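Local coordinates for uncharacterized protein AF_1548 (Archaeoglobus fulgidus, PDB 1Y88), which is of unknown function but belongs to a restriction endonuclease-like family and may bind and cut DNA, at residues 85-88 / 89-92. Numbering follows the deposited sequence. Where two conformers were deposited one is given.
Sequences RFLD and VEKH
Val89 sets its N-H between two carbonyls of the preceding turn, bonding to Phe86 O at 3.1 Å and weakly to Arg85 O. The Phe86 bond reaches that oxygen from well above the carbonyl plane. The methyl CG2 of Val89 lies against both oxygens, 3.5 Å from Arg85 O. Glu90 follows, its N giving Phe86 O a weak second bond of 2.8 Å. With CG anti to the backbone N (chi1 -171°), Glu90 stands CB over one Phe86 ring face and runs on past the rim, CD 3.7 Å from Phe86 CE2, carboxylate and ring planes 35° apart. Its OE1 also touches Leu87 CD2 and takes a bond from a water that donates to Leu87 O as well. Lacking the carboxylate, an alanine here would probably leave the CE2-CZ rim and Leu87 CD2 without their neighbour and cost the water an acceptor. Lys91 N reaches Leu87 O through another water. His92 N closes a turn onto Val89 O, 2.8 Å away. Here helix 76-89 gives way to the loop before strand 96-100: Phe86 and Val89 pack on Met62 of strand 59-65, and Leu87 meets Leu87 of the second subunit. Asp88 OD1 accepts from Cys45 N and His92 NE2 bonds Gln42 O, tying this region to the turn between antiparallel strands 39-42 and 47-56.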
loop_
_atom_site.group_PDB
_atom_site.type_symbol
_atom_site.label_atom_id
_atom_site.label_comp_id
_atom_site.label_asym_id
_atom_site.label_seq_id
_atom_site.Cartn_x
_atom_site.Cartn_y
_atom_site.Cartn_z
ATOM N N ARG A 85 -10.375 -0.924 2.934
ATOM C CA ARG A 85 -11.323 -0.214 2.064
ATOM C C ARG A 85 -12.720 -0.785 2.220
ATOM O O ARG A 85 -13.695 -0.038 2.353
ATOM C CB ARG A 85 -10.919 -0.323 0.587
ATOM C CG ARG A 85 -10.015 0.759 0.067
ATOM C CD ARG A 85 -8.949 0.128 -0.826
ATOM N NE ARG A 85 -9.013 0.413 -2.258
ATOM C CZ ARG A 85 -8.406 -0.342 -3.181
ATOM N NH1 ARG A 85 -7.751 -1.427 -2.819
ATOM N NH2 ARG A 85 -8.461 -0.027 -4.471
ATOM N N PHE A 86 -12.809 -2.117 2.143
ATOM C CA PHE A 86 -14.086 -2.819 2.323
ATOM C C PHE A 86 -14.728 -2.412 3.667
ATOM O O PHE A 86 -15.898 -2.067 3.743
ATOM C CB PHE A 86 -13.851 -4.331 2.252
ATOM C CG PHE A 86 -15.052 -5.139 2.648
ATOM C CD1 PHE A 86 -16.156 -5.227 1.797
ATOM C CD2 PHE A 86 -15.078 -5.795 3.871
ATOM C CE1 PHE A 86 -17.284 -5.947 2.154
ATOM C CE2 PHE A 86 -16.196 -6.534 4.253
ATOM C CZ PHE A 86 -17.312 -6.621 3.405
ATOM N N LEU A 87 -13.957 -2.423 4.750
ATOM C CA LEU A 87 -14.553 -2.082 6.047
ATOM C C LEU A 87 -15.134 -0.666 6.038
ATOM O O LEU A 87 -16.195 -0.413 6.628
ATOM C CB LEU A 87 -13.502 -2.252 7.175
ATOM C CG LEU A 87 -13.010 -3.665 7.398
ATOM C CD1 LEU A 87 -11.975 -3.680 8.540
ATOM C CD2 LEU A 87 -14.198 -4.591 7.742
ATOM N N ASP A 88 -14.455 0.249 5.346
ATOM C CA ASP A 88 -14.905 1.650 5.289
ATOM C C ASP A 88 -16.186 1.843 4.428
ATOM O O ASP A 88 -16.899 2.815 4.641
ATOM C CB ASP A 88 -13.799 2.590 4.822
ATOM C CG ASP A 88 -14.023 4.023 5.291
ATOM O OD1 ASP A 88 -14.469 4.220 6.448
ATOM O OD2 ASP A 88 -13.751 4.940 4.513
ATOM N N VAL A 89 -16.454 0.936 3.470
ATOM C CA VAL A 89 -17.660 1.062 2.608
ATOM C C VAL A 89 -18.754 0.067 2.948
ATOM O O VAL A 89 -19.862 0.169 2.441
ATOM C CB VAL A 89 -17.338 0.973 1.107
ATOM C CG1 VAL A 89 -16.336 2.033 0.745
ATOM C CG2 VAL A 89 -16.783 -0.417 0.730
ATOM N N GLU A 90 -18.445 -0.857 3.852
ATOM C CA GLU A 90 -19.314 -2.005 4.123
ATOM C C GLU A 90 -20.740 -1.591 4.468
ATOM O O GLU A 90 -21.687 -2.273 4.080
ATOM C CB GLU A 90 -18.696 -2.855 5.256
ATOM C CG GLU A 90 -19.387 -4.171 5.464
ATOM C CD GLU A 90 -18.709 -5.041 6.469
ATOM O OE1 GLU A 90 -17.726 -4.603 7.115
ATOM O OE2 GLU A 90 -19.156 -6.188 6.600
ATOM N N LYS A 91 -20.901 -0.481 5.203
ATOM C CA LYS A 91 -22.228 0.037 5.588
ATOM C C LYS A 91 -23.131 0.404 4.404
ATOM O O LYS A 91 -24.358 0.512 4.561
ATOM C CB LYS A 91 -22.057 1.257 6.517
ATOM C CG LYS A 91 -21.673 2.508 5.761
ATOM C CD LYS A 91 -21.124 3.619 6.686
ATOM C CE LYS A 91 -22.028 3.923 7.878
ATOM N NZ LYS A 91 -21.544 5.202 8.573
ATOM N N HIS A 92 -22.535 0.595 3.221
ATOM C CA HIS A 92 -23.298 0.812 1.984
ATOM C C HIS A 92 -23.932 -0.462 1.416
ATOM O O HIS A 92 -24.601 -0.400 0.361
ATOM C CB HIS A 92 -22.407 1.411 0.901
ATOM C CG HIS A 92 -22.132 2.870 1.096
ATOM N ND1 HIS A 92 -23.072 3.847 0.829
ATOM C CD2 HIS A 92 -21.036 3.517 1.562
ATOM C CE1 HIS A 92 -22.563 5.036 1.123
ATOM N NE2 HIS A 92 -21.323 4.865 1.548
HETATM O O HOH W 1 -18.638 0.727 6.593
HETATM O O HOH W 2 -17.003 -1.970 8.829
#